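Local coordinates for protein ORF 37 (Human herpesvirus 8 type M, PDB 3FHD) that cuts double- and single-stranded DNA as an endonuclease and exonuclease, processing branched viral DNA intermediates so that unit-length progeny genomes can be packaged, at residues G202-L213 / V264-K272; N357-T368 / S378-V389. All coordinates share one frame; numbering follows the deposited sequence.

Contact 1: G202-L213 / V264-K272; sequences GLRCEEVVKTLL and VYEIKCRFK. With MG (magnesium ion), chain E; SO4 (sulfate ion), chain C.
Helix 203-213 lies across strand 264-269 with 8.2 Å between the two axes at closest approach and 128° between their N-to-C directions, and the backbones come nearest where Glu-206 faces Ile-267. Ile-267 carries most of the apolar contact. Its CG2 branch, anti to the backbone N while CG1 is anti to the carbonyl carbon (chi1 -71°), runs antiparallel to Val-209 and meets CB of that valine at 3.6 Å. The other branch runs on to CD1, which is pressed tightly against the aliphatic stem of Lys-210 and meets CD1 of Leu-213 tip to tip. CD1 of Leu-213 also touches CB of Tyr-265 at 3.9 Å and, with CD2, meets its ring obliquely. The amino group of Lys-210 lies away from the strand, hydrogen-bonded to the carbonyl oxygens of Asp-243 and Leu-225. Toward the other end of the strand, SG of Cys-269 sits 3.6 Å from CB of Cys-205; the disulfide seen between them in another structure is absent here. SG of Cys-205 turns instead to the edge of the Phe-271 ring, 3.7 Å from CE1. No direct hydrogen bond links helix and strand, but a water donates to OE2 of Glu-206 and accepts from N of Cys-269. On the strand, OE2 of Glu-266 and O of Ile-267 each bind magnesium at 2.4 Å, and Asp-243 is a further ligand. Glu-266, Ile-267 and Lys-268 form the E-x-K run of the PD-(D/E)XK nuclease core, and NZ of Lys-268 makes a 2.9 Å salt bridge to OE2 of Glu-266. The magnesium lies 3.1 Å from both OE1 and OE2 of Glu-206, a metal ligand in another structure, consistent with the helix packing holding a carboxylate beside the metal.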
loop_
_atom_site.group_PDB
_atom_site.type_symbol
_atom_site.label_atom_id
_atom_site.label_comp_id
_atom_site.label_asym_id
_atom_site.label_seq_id
_atom_site.Cartn_x
_atom_site.Cartn_y
_atom_site.Cartn_z
ATOM N N GLY A 202 -11.604 8.708 7.486
ATOM C CA GLY A 202 -11.068 7.734 6.512
ATOM C C GLY A 202 -9.715 8.117 5.921
ATOM O O GLY A 202 -8.675 7.849 6.515
ATOM N N LEU A 203 -9.730 8.745 4.746
ATOM C CA LEU A 203 -8.523 9.379 4.204
ATOM C C LEU A 203 -8.131 10.636 4.993
ATOM O O LEU A 203 -6.943 10.918 5.152
ATOM C CB LEU A 203 -8.645 9.677 2.692
ATOM C CG LEU A 203 -7.562 10.493 1.936
ATOM C CD1 LEU A 203 -6.115 10.366 2.507
ATOM C CD2 LEU A 203 -7.544 10.120 0.446
ATOM N N ARG A 204 -9.120 11.377 5.491
ATOM C CA ARG A 204 -8.856 12.516 6.353
ATOM C C ARG A 204 -8.034 12.080 7.581
ATOM O O ARG A 204 -6.969 12.641 7.842
ATOM C CB ARG A 204 -10.167 13.191 6.781
ATOM N N CYS A 205 -8.518 11.063 8.302
ATOM C CA CYS A 205 -7.818 10.550 9.473
ATOM C C CYS A 205 -6.422 9.980 9.158
ATOM O O CYS A 205 -5.482 10.215 9.919
ATOM C CB CYS A 205 -8.688 9.543 10.212
ATOM S SG CYS A 205 -10.051 10.421 11.083
ATOM N N GLU A 206 -6.284 9.246 8.046
ATOM C CA GLU A 206 -4.963 8.781 7.629
ATOM C C GLU A 206 -3.968 9.909 7.468
ATOM O O GLU A 206 -2.821 9.766 7.882
ATOM C CB GLU A 206 -5.016 7.880 6.387
ATOM C CG GLU A 206 -5.586 6.526 6.771
ATOM C CD GLU A 206 -5.276 5.422 5.766
ATOM O OE1 GLU A 206 -4.403 5.637 4.880
ATOM O OE2 GLU A 206 -5.914 4.339 5.891
ATOM N N GLU A 207 -4.415 11.040 6.911
ATOM C CA GLU A 207 -3.539 12.199 6.743
ATOM C C GLU A 207 -3.093 12.763 8.086
ATOM O O GLU A 207 -1.962 13.269 8.207
ATOM C CB GLU A 207 -4.221 13.324 5.937
ATOM C CG GLU A 207 -4.294 13.093 4.431
ATOM C CD GLU A 207 -2.934 12.830 3.809
ATOM O OE1 GLU A 207 -2.010 13.674 3.964
ATOM O OE2 GLU A 207 -2.802 11.775 3.150
ATOM N N VAL A 208 -3.981 12.693 9.089
ATOM C CA VAL A 208 -3.618 13.165 10.418
ATOM C C VAL A 208 -2.505 12.301 10.995
ATOM O O VAL A 208 -1.528 12.832 11.560
ATOM C CB VAL A 208 -4.829 13.237 11.381
ATOM C CG1 VAL A 208 -4.357 13.380 12.825
ATOM C CG2 VAL A 208 -5.711 14.416 11.010
ATOM N N VAL A 209 -2.645 10.977 10.865
ATOM C CA VAL A 209 -1.588 10.099 11.344
ATOM C C VAL A 209 -0.242 10.364 10.629
ATOM O O VAL A 209 0.805 10.360 11.287
ATOM C CB VAL A 209 -1.955 8.601 11.278
ATOM C CG1 VAL A 209 -0.766 7.719 11.769
ATOM C CG2 VAL A 209 -3.225 8.328 12.103
ATOM N N LYS A 210 -0.263 10.588 9.313
ATOM C CA LYS A 210 0.982 10.952 8.584
ATOM C C LYS A 210 1.642 12.158 9.209
ATOM O O LYS A 210 2.861 12.154 9.427
ATOM C CB LYS A 210 0.726 11.300 7.112
ATOM C CG LYS A 210 0.325 10.156 6.267
ATOM C CD LYS A 210 0.414 10.451 4.773
ATOM C CE LYS A 210 -0.517 9.458 4.067
ATOM N NZ LYS A 210 -0.299 9.271 2.611
ATOM N N THR A 211 0.848 13.198 9.476
ATOM C CA THR A 211 1.368 14.409 10.156
ATOM C C THR A 211 2.019 14.129 11.517
ATOM O O THR A 211 3.065 14.715 11.838
ATOM C CB THR A 211 0.297 15.499 10.315
ATOM O OG1 THR A 211 -0.318 15.726 9.045
ATOM C CG2 THR A 211 0.941 16.837 10.780
ATOM N N LEU A 212 1.394 13.263 12.312
ATOM C CA LEU A 212 1.963 12.801 13.588
ATOM C C LEU A 212 3.316 12.102 13.442
ATOM O O LEU A 212 4.252 12.394 14.206
ATOM C CB LEU A 212 0.984 11.878 14.319
ATOM C CG LEU A 212 -0.328 12.483 14.850
ATOM C CD1 LEU A 212 -1.366 11.402 15.153
ATOM C CD2 LEU A 212 -0.069 13.346 16.096
ATOM N N LEU A 213 3.417 11.184 12.480
ATOM C CA LEU A 213 4.666 10.472 12.204
ATOM C C LEU A 213 5.760 11.450 11.773
ATOM O O LEU A 213 6.867 11.460 12.323
ATOM C CB LEU A 213 4.429 9.378 11.122
ATOM C CG LEU A 213 3.460 8.245 11.510
ATOM C CD1 LEU A 213 3.152 7.223 10.370
ATOM C CD2 LEU A 213 3.967 7.522 12.765
ATOM N N VAL A 264 9.490 2.167 7.032
ATOM C CA VAL A 264 8.253 2.217 6.223
ATOM C C VAL A 264 7.026 1.984 7.123
ATOM O O VAL A 264 6.981 0.993 7.864
ATOM C CB VAL A 264 8.325 1.230 4.999
ATOM C CG1 VAL A 264 7.009 1.235 4.211
ATOM C CG2 VAL A 264 9.540 1.586 4.097
ATOM N N TYR A 265 6.003 2.856 7.027
ATOM C CA TYR A 265 4.788 2.715 7.857
ATOM C C TYR A 265 3.483 2.554 7.048
ATOM O O TYR A 265 3.224 3.332 6.114
ATOM C CB TYR A 265 4.596 3.924 8.805
ATOM C CG TYR A 265 5.716 4.236 9.783
ATOM C CD1 TYR A 265 5.533 4.074 11.157
ATOM C CD2 TYR A 265 6.944 4.753 9.335
ATOM C CE1 TYR A 265 6.569 4.389 12.059
ATOM C CE2 TYR A 265 7.963 5.083 10.220
ATOM C CZ TYR A 265 7.774 4.896 11.575
ATOM O OH TYR A 265 8.791 5.197 12.448
ATOM N N GLU A 266 2.718 1.511 7.366
ATOM C CA GLU A 266 1.362 1.347 6.888
ATOM C C GLU A 266 0.408 1.931 7.969
ATOM O O GLU A 266 0.441 1.498 9.099
ATOM C CB GLU A 266 1.080 -0.132 6.627
ATOM C CG GLU A 266 -0.360 -0.477 6.274
ATOM C CD GLU A 266 -0.940 0.322 5.090
ATOM O OE1 GLU A 266 -0.267 0.555 4.039
ATOM O OE2 GLU A 266 -2.123 0.677 5.199
ATOM N N ILE A 267 -0.426 2.890 7.588
ATOM C CA ILE A 267 -1.266 3.622 8.555
ATOM C C ILE A 267 -2.683 3.033 8.580
ATOM O O ILE A 267 -3.246 2.788 7.528
ATOM C CB ILE A 267 -1.277 5.139 8.217
ATOM C CG1 ILE A 267 0.081 5.758 8.540
ATOM C CG2 ILE A 267 -2.443 5.900 8.953
ATOM C CD1 ILE A 267 0.360 7.034 7.816
ATOM N N LYS A 268 -3.232 2.752 9.773
ATOM C CA LYS A 268 -4.640 2.294 9.917
ATOM C C LYS A 268 -5.332 3.174 10.971
ATOM O O LYS A 268 -4.672 3.648 11.882
ATOM C CB LYS A 268 -4.709 0.832 10.407
ATOM C CG LYS A 268 -3.992 -0.179 9.507
ATOM C CD LYS A 268 -4.688 -0.215 8.140
ATOM C CE LYS A 268 -3.923 -1.117 7.181
ATOM N NZ LYS A 268 -4.427 -0.979 5.798
ATOM N N CYS A 269 -6.622 3.412 10.838
ATOM C CA CYS A 269 -7.356 4.139 11.884
ATOM C C CYS A 269 -8.415 3.237 12.467
ATOM O O CYS A 269 -9.012 2.429 11.729
ATOM C CB CYS A 269 -7.950 5.427 11.329
ATOM S SG CYS A 269 -6.757 6.496 10.550
ATOM N N ARG A 270 -8.626 3.314 13.785
ATOM C CA ARG A 270 -9.578 2.429 14.470
ATOM C C ARG A 270 -10.886 3.130 14.794
ATOM O O ARG A 270 -11.050 3.615 15.900
ATOM C CB ARG A 270 -8.976 1.952 15.780
ATOM C CG ARG A 270 -7.628 1.322 15.636
ATOM C CD ARG A 270 -7.814 -0.133 15.474
ATOM N NE ARG A 270 -8.333 -0.395 14.153
ATOM C CZ ARG A 270 -8.820 -1.556 13.757
ATOM N NH1 ARG A 270 -8.859 -2.572 14.598
ATOM N NH2 ARG A 270 -9.254 -1.689 12.508
ATOM N N PHE A 271 -11.819 3.170 13.847
ATOM C CA PHE A 271 -13.016 3.954 14.061
ATOM C C PHE A 271 -13.971 3.381 15.120
ATOM O O PHE A 271 -14.772 4.135 15.684
ATOM C CB PHE A 271 -13.706 4.248 12.748
ATOM C CG PHE A 271 -12.883 5.121 11.837
ATOM C CD1 PHE A 271 -12.256 6.286 12.331
ATOM C CD2 PHE A 271 -12.718 4.787 10.491
ATOM C CE1 PHE A 271 -11.492 7.087 11.505
ATOM C CE2 PHE A 271 -11.949 5.588 9.652
ATOM C CZ PHE A 271 -11.342 6.746 10.163
ATOM N N LYS A 272 -13.853 2.090 15.434
ATOM C CA LYS A 272 -14.722 1.500 16.484
ATOM C C LYS A 272 -14.470 2.140 17.839
ATOM O O LYS A 272 -15.290 2.006 18.737
ATOM C CB LYS A 272 -14.476 -0.008 16.668
ATOM C CG LYS A 272 -14.903 -0.959 15.550
ATOM C CD LYS A 272 -14.519 -2.439 15.922
ATOM C CE LYS A 272 -12.983 -2.649 16.052
ATOM N NZ LYS A 272 -12.513 -4.106 16.087
HETATM MG MG MG E . -3.309 2.739 5.152
HETATM S S SO4 C . -12.506 -0.006 12.771
HETATM O O1 SO4 C . -13.945 0.289 12.691
HETATM O O2 SO4 C . -12.044 -0.006 14.164
HETATM O O3 SO4 C . -12.298 -1.340 12.208
HETATM O O4 SO4 C . -11.795 0.980 11.956
HETATM O O HOH W 1 -7.796 3.010 7.976
#

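Contact 2: N357-T368 / S378-V389; sequences NSTTESDVYVLT and SIKARFKANLFV
Phe-383 and Val-364 face each other as a hydrogen-bonded pair of antiparallel strands, and the phenylalanine ring lies alongside its partner, with its face against CB of Val-364 in a CH-pi contact. From CB, chi1 of 66° sets CG between the backbone N and the carbonyl carbon. CD2 then approaches O of Val-364, and CE1 comes within 4.0 Å of CB of Val-364. CE2 lies 3.6 Å from CG1 of Val-364; at the ring edge it also meets CG2 of Val-366, at 4.0 Å. CZ, the tip, is again 3.6 Å from CG1 of Val-364. Leu-299 of helix 296-303 packs on both Phe-383 and Val-364. Strands 362-367 and 379-385 are neighbours within the mixed sheet of the nuclease fold, and a classic beta bulge shifts their register: N of Lys-380 bonds to O of Val-366 at 2.9 Å, while N of Ala-381 reaches the same oxygen weakly. On the sheet face bearing Tyr-365, OD1 of Asp-363 forms salt bridges with NH1 of Arg-382 at 3.1 Å and NZ of Lys-384 at 3.0 Å. The extended Arg-382 chain runs alongside the tyrosine, its CG 3.6 Å from CE1 of Tyr-365.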
loop_
_atom_site.group_PDB
_atom_site.type_symbol
_atom_site.label_atom_id
_atom_site.label_comp_id
_atom_site.label_asym_id
_atom_site.label_seq_id
_atom_site.Cartn_x
_atom_site.Cartn_y
_atom_site.Cartn_z
ATOM N N ASN A 357 8.036 -12.502 15.206
ATOM C CA ASN A 357 7.182 -11.370 15.577
ATOM C C ASN A 357 6.655 -11.497 17.006
ATOM O O ASN A 357 5.457 -11.348 17.261
ATOM C CB ASN A 357 6.025 -11.186 14.589
ATOM C CG ASN A 357 6.487 -10.655 13.249
ATOM O OD1 ASN A 357 6.762 -9.454 13.099
ATOM N ND2 ASN A 357 6.608 -11.551 12.274
ATOM N N SER A 358 7.559 -11.777 17.934
ATOM C CA SER A 358 7.160 -11.915 19.328
ATOM C C SER A 358 8.217 -11.412 20.316
ATOM O O SER A 358 8.205 -11.818 21.469
ATOM C CB SER A 358 6.727 -13.361 19.624
ATOM O OG SER A 358 7.712 -14.281 19.182
ATOM N N THR A 359 9.084 -10.495 19.864
ATOM C CA THR A 359 10.179 -9.915 20.683
ATOM C C THR A 359 10.141 -8.379 20.831
ATOM O O THR A 359 10.066 -7.869 21.957
ATOM C CB THR A 359 11.573 -10.336 20.140
ATOM O OG1 THR A 359 11.649 -11.764 20.069
ATOM C CG2 THR A 359 12.719 -9.830 21.049
ATOM N N THR A 360 10.220 -7.651 19.708
ATOM C CA THR A 360 10.206 -6.177 19.724
ATOM C C THR A 360 8.805 -5.667 20.018
ATOM O O THR A 360 7.866 -5.922 19.246
ATOM C CB THR A 360 10.653 -5.562 18.371
ATOM O OG1 THR A 360 11.729 -6.329 17.819
ATOM C CG2 THR A 360 11.086 -4.095 18.540
ATOM N N GLU A 361 8.664 -4.939 21.123
ATOM C CA GLU A 361 7.346 -4.435 21.548
ATOM C C GLU A 361 6.851 -3.197 20.784
ATOM O O GLU A 361 7.632 -2.492 20.141
ATOM C CB GLU A 361 7.338 -4.169 23.061
ATOM C CG GLU A 361 7.662 -5.396 23.897
ATOM C CD GLU A 361 7.608 -5.104 25.384
ATOM O OE1 GLU A 361 8.292 -4.157 25.818
ATOM O OE2 GLU A 361 6.883 -5.815 26.111
ATOM N N SER A 362 5.539 -2.956 20.856
ATOM C CA SER A 362 4.908 -1.765 20.275
ATOM C C SER A 362 5.218 -0.512 21.103
ATOM O O SER A 362 5.342 -0.592 22.316
ATOM C CB SER A 362 3.398 -1.947 20.216
ATOM O OG SER A 362 3.014 -2.844 19.199
ATOM N N ASP A 363 5.354 0.636 20.444
ATOM C CA ASP A 363 5.442 1.914 21.142
ATOM C C ASP A 363 4.056 2.532 21.208
ATOM O O ASP A 363 3.380 2.637 20.180
ATOM C CB ASP A 363 6.380 2.873 20.413
ATOM C CG ASP A 363 7.839 2.431 20.481
ATOM O OD1 ASP A 363 8.324 2.165 21.586
ATOM O OD2 ASP A 363 8.504 2.354 19.429
ATOM N N VAL A 364 3.632 2.950 22.403
ATOM C CA VAL A 364 2.348 3.649 22.527
ATOM C C VAL A 364 2.579 5.134 22.835
ATOM O O VAL A 364 3.313 5.443 23.738
ATOM C CB VAL A 364 1.456 3.004 23.612
ATOM C CG1 VAL A 364 0.135 3.765 23.725
ATOM C CG2 VAL A 364 1.218 1.532 23.277
ATOM N N TYR A 365 1.938 6.030 22.077
ATOM C CA TYR A 365 2.051 7.479 22.266
ATOM C C TYR A 365 0.702 8.037 22.679
ATOM O O TYR A 365 -0.252 8.024 21.908
ATOM C CB TYR A 365 2.498 8.183 20.980
ATOM C CG TYR A 365 3.789 7.667 20.442
ATOM C CD1 TYR A 365 4.990 8.251 20.829
ATOM C CD2 TYR A 365 3.823 6.558 19.587
ATOM C CE1 TYR A 365 6.202 7.791 20.350
ATOM C CE2 TYR A 365 5.045 6.068 19.106
ATOM C CZ TYR A 365 6.233 6.699 19.518
ATOM O OH TYR A 365 7.461 6.259 19.072
ATOM N N VAL A 366 0.615 8.506 23.909
ATOM C CA VAL A 366 -0.585 9.205 24.363
ATOM C C VAL A 366 -0.407 10.670 23.971
ATOM O O VAL A 366 0.612 11.281 24.297
ATOM C CB VAL A 366 -0.774 9.048 25.881
ATOM C CG1 VAL A 366 -1.966 9.890 26.371
ATOM C CG2 VAL A 366 -0.947 7.565 26.255
ATOM N N LEU A 367 -1.375 11.243 23.261
ATOM C CA LEU A 367 -1.199 12.619 22.813
ATOM C C LEU A 367 -1.804 13.606 23.801
ATOM O O LEU A 367 -2.744 13.257 24.518
ATOM C CB LEU A 367 -1.781 12.813 21.406
ATOM C CG LEU A 367 -1.297 11.801 20.345
ATOM C CD1 LEU A 367 -2.180 11.808 19.102
ATOM C CD2 LEU A 367 0.174 12.057 19.988
ATOM N N THR A 368 -1.265 14.832 23.844
ATOM C CA THR A 368 -1.911 15.898 24.585
ATOM C C THR A 368 -3.297 16.226 24.030
ATOM O O THR A 368 -3.552 16.153 22.824
ATOM C CB THR A 368 -1.066 17.209 24.664
ATOM O OG1 THR A 368 -0.755 17.672 23.340
ATOM C CG2 THR A 368 0.210 16.985 25.468
ATOM N N SER A 378 0.739 17.351 20.859
ATOM C CA SER A 378 2.094 16.818 20.888
ATOM C C SER A 378 2.106 15.550 21.752
ATOM O O SER A 378 1.064 15.148 22.265
ATOM C CB SER A 378 3.063 17.884 21.436
ATOM O OG SER A 378 2.638 18.343 22.705
ATOM N N ILE A 379 3.265 14.916 21.906
ATOM C CA ILE A 379 3.364 13.701 22.727
ATOM C C ILE A 379 3.309 14.098 24.196
ATOM O O ILE A 379 4.078 14.961 24.624
ATOM C CB ILE A 379 4.661 12.889 22.413
ATOM C CG1 ILE A 379 4.664 12.426 20.951
ATOM C CG2 ILE A 379 4.826 11.698 23.350
ATOM C CD1 ILE A 379 6.016 11.881 20.477
ATOM N N LYS A 380 2.373 13.497 24.941
ATOM C CA LYS A 380 2.267 13.673 26.395
ATOM C C LYS A 380 3.087 12.603 27.116
ATOM O O LYS A 380 3.770 12.899 28.093
ATOM C CB LYS A 380 0.808 13.566 26.860
ATOM C CG LYS A 380 0.612 13.810 28.345
ATOM C CD LYS A 380 -0.592 13.088 28.882
ATOM C CE LYS A 380 -0.901 13.541 30.304
ATOM N NZ LYS A 380 -0.087 12.841 31.339
ATOM N N ALA A 381 2.989 11.360 26.649
ATOM C CA ALA A 381 3.684 10.242 27.279
ATOM C C ALA A 381 3.851 9.111 26.288
ATOM O O ALA A 381 3.042 8.959 25.365
ATOM C CB ALA A 381 2.931 9.763 28.500
ATOM N N ARG A 382 4.888 8.309 26.511
ATOM C CA ARG A 382 5.327 7.265 25.597
ATOM C C ARG A 382 5.667 6.037 26.438
ATOM O O ARG A 382 6.330 6.174 27.444
ATOM C CB ARG A 382 6.587 7.769 24.907
ATOM C CG ARG A 382 7.113 6.959 23.775
ATOM C CD ARG A 382 8.499 7.508 23.423
ATOM N NE ARG A 382 9.274 6.653 22.522
ATOM C CZ ARG A 382 9.323 5.320 22.560
ATOM N NH1 ARG A 382 10.072 4.667 21.673
ATOM N NH2 ARG A 382 8.639 4.628 23.477
ATOM N N PHE A 383 5.204 4.850 26.032
ATOM C CA PHE A 383 5.495 3.607 26.768
ATOM C C PHE A 383 5.472 2.354 25.884
ATOM O O PHE A 383 4.829 2.348 24.852
ATOM C CB PHE A 383 4.579 3.446 27.997
ATOM C CG PHE A 383 3.108 3.257 27.686
ATOM C CD1 PHE A 383 2.553 1.983 27.645
ATOM C CD2 PHE A 383 2.262 4.356 27.497
ATOM C CE1 PHE A 383 1.182 1.798 27.379
ATOM C CE2 PHE A 383 0.904 4.182 27.235
ATOM C CZ PHE A 383 0.361 2.900 27.181
ATOM N N LYS A 384 6.165 1.296 26.300
ATOM C CA LYS A 384 6.182 0.027 25.544
ATOM C C LYS A 384 4.978 -0.866 25.891
ATOM O O LYS A 384 4.559 -0.943 27.051
ATOM C CB LYS A 384 7.469 -0.765 25.829
ATOM C CG LYS A 384 8.764 -0.086 25.451
ATOM C CD LYS A 384 8.842 0.187 23.963
ATOM C CE LYS A 384 10.210 0.731 23.597
ATOM N NZ LYS A 384 10.592 0.332 22.202
ATOM N N ALA A 385 4.434 -1.555 24.894
ATOM C CA ALA A 385 3.358 -2.515 25.139
ATOM C C ALA A 385 3.678 -3.833 24.433
ATOM O O ALA A 385 4.001 -3.828 23.235
ATOM C CB ALA A 385 1.996 -1.953 24.688
ATOM N N ASN A 386 3.618 -4.946 25.174
ATOM C CA ASN A 386 3.830 -6.275 24.580
ATOM C C ASN A 386 2.634 -6.703 23.726
ATOM O O ASN A 386 1.932 -7.678 24.003
ATOM C CB ASN A 386 4.252 -7.351 25.610
ATOM C CG ASN A 386 3.368 -7.382 26.862
ATOM O OD1 ASN A 386 2.654 -6.420 27.187
ATOM N ND2 ASN A 386 3.417 -8.505 27.573
ATOM N N LEU A 387 2.397 -5.902 22.697
ATOM C CA LEU A 387 1.388 -6.171 21.701
ATOM C C LEU A 387 2.140 -6.324 20.392
ATOM O O LEU A 387 3.041 -5.533 20.102
ATOM C CB LEU A 387 0.394 -5.008 21.627
ATOM C CG LEU A 387 -0.558 -4.794 22.820
ATOM C CD1 LEU A 387 -1.588 -3.775 22.466
ATOM C CD2 LEU A 387 -1.237 -6.096 23.273
ATOM N N PHE A 388 1.767 -7.330 19.607
ATOM C CA PHE A 388 2.524 -7.728 18.405
ATOM C C PHE A 388 1.597 -7.879 17.218
ATOM O O PHE A 388 0.401 -8.093 17.402
ATOM C CB PHE A 388 3.233 -9.084 18.628
ATOM C CG PHE A 388 4.138 -9.105 19.817
ATOM C CD1 PHE A 388 5.402 -8.520 19.764
ATOM C CD2 PHE A 388 3.715 -9.679 21.012
ATOM C CE1 PHE A 388 6.245 -8.516 20.900
ATOM C CE2 PHE A 388 4.557 -9.689 22.152
ATOM C CZ PHE A 388 5.810 -9.101 22.086
ATOM N N VAL A 389 2.154 -7.810 16.005
ATOM C CA VAL A 389 1.343 -8.003 14.792
ATOM C C VAL A 389 0.739 -9.406 14.793
ATOM O O VAL A 389 1.390 -10.360 15.217
ATOM C CB VAL A 389 2.158 -7.771 13.484
ATOM C CG1 VAL A 389 3.238 -8.849 13.314
ATOM C CG2 VAL A 389 1.198 -7.716 12.265
HETATM O O HOH W 2 3.129 -12.221 16.325
HETATM O O HOH W 3 5.180 -5.434 18.571
HETATM O O HOH W 4 10.162 -1.784 20.966
#

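Overall arrangement
From the N terminus, the chain passes through helix 203-217, then through short strands, with the metal ligand Asp-243 between two of them, and returns along strand 262-269; contact 1 closes that excursion of 50 residues. Contact 2 opens only later, after helices 282-292 and 296-303, and closes a much shorter loop around helix 370-373, so the two lie in series. Both involve the same mixed sheet, in which strands 423-432 and 455-464 separate strand 262-269 from strand 362-367. Their centres are about 16 Å apart. Helix 203-217 spans the gap: CD2 of Leu-212 packs 4.0 Å from CD1 of Leu-367, joining the helix on the metal-binding strand to antiparallel strands 362-367 and 379-389.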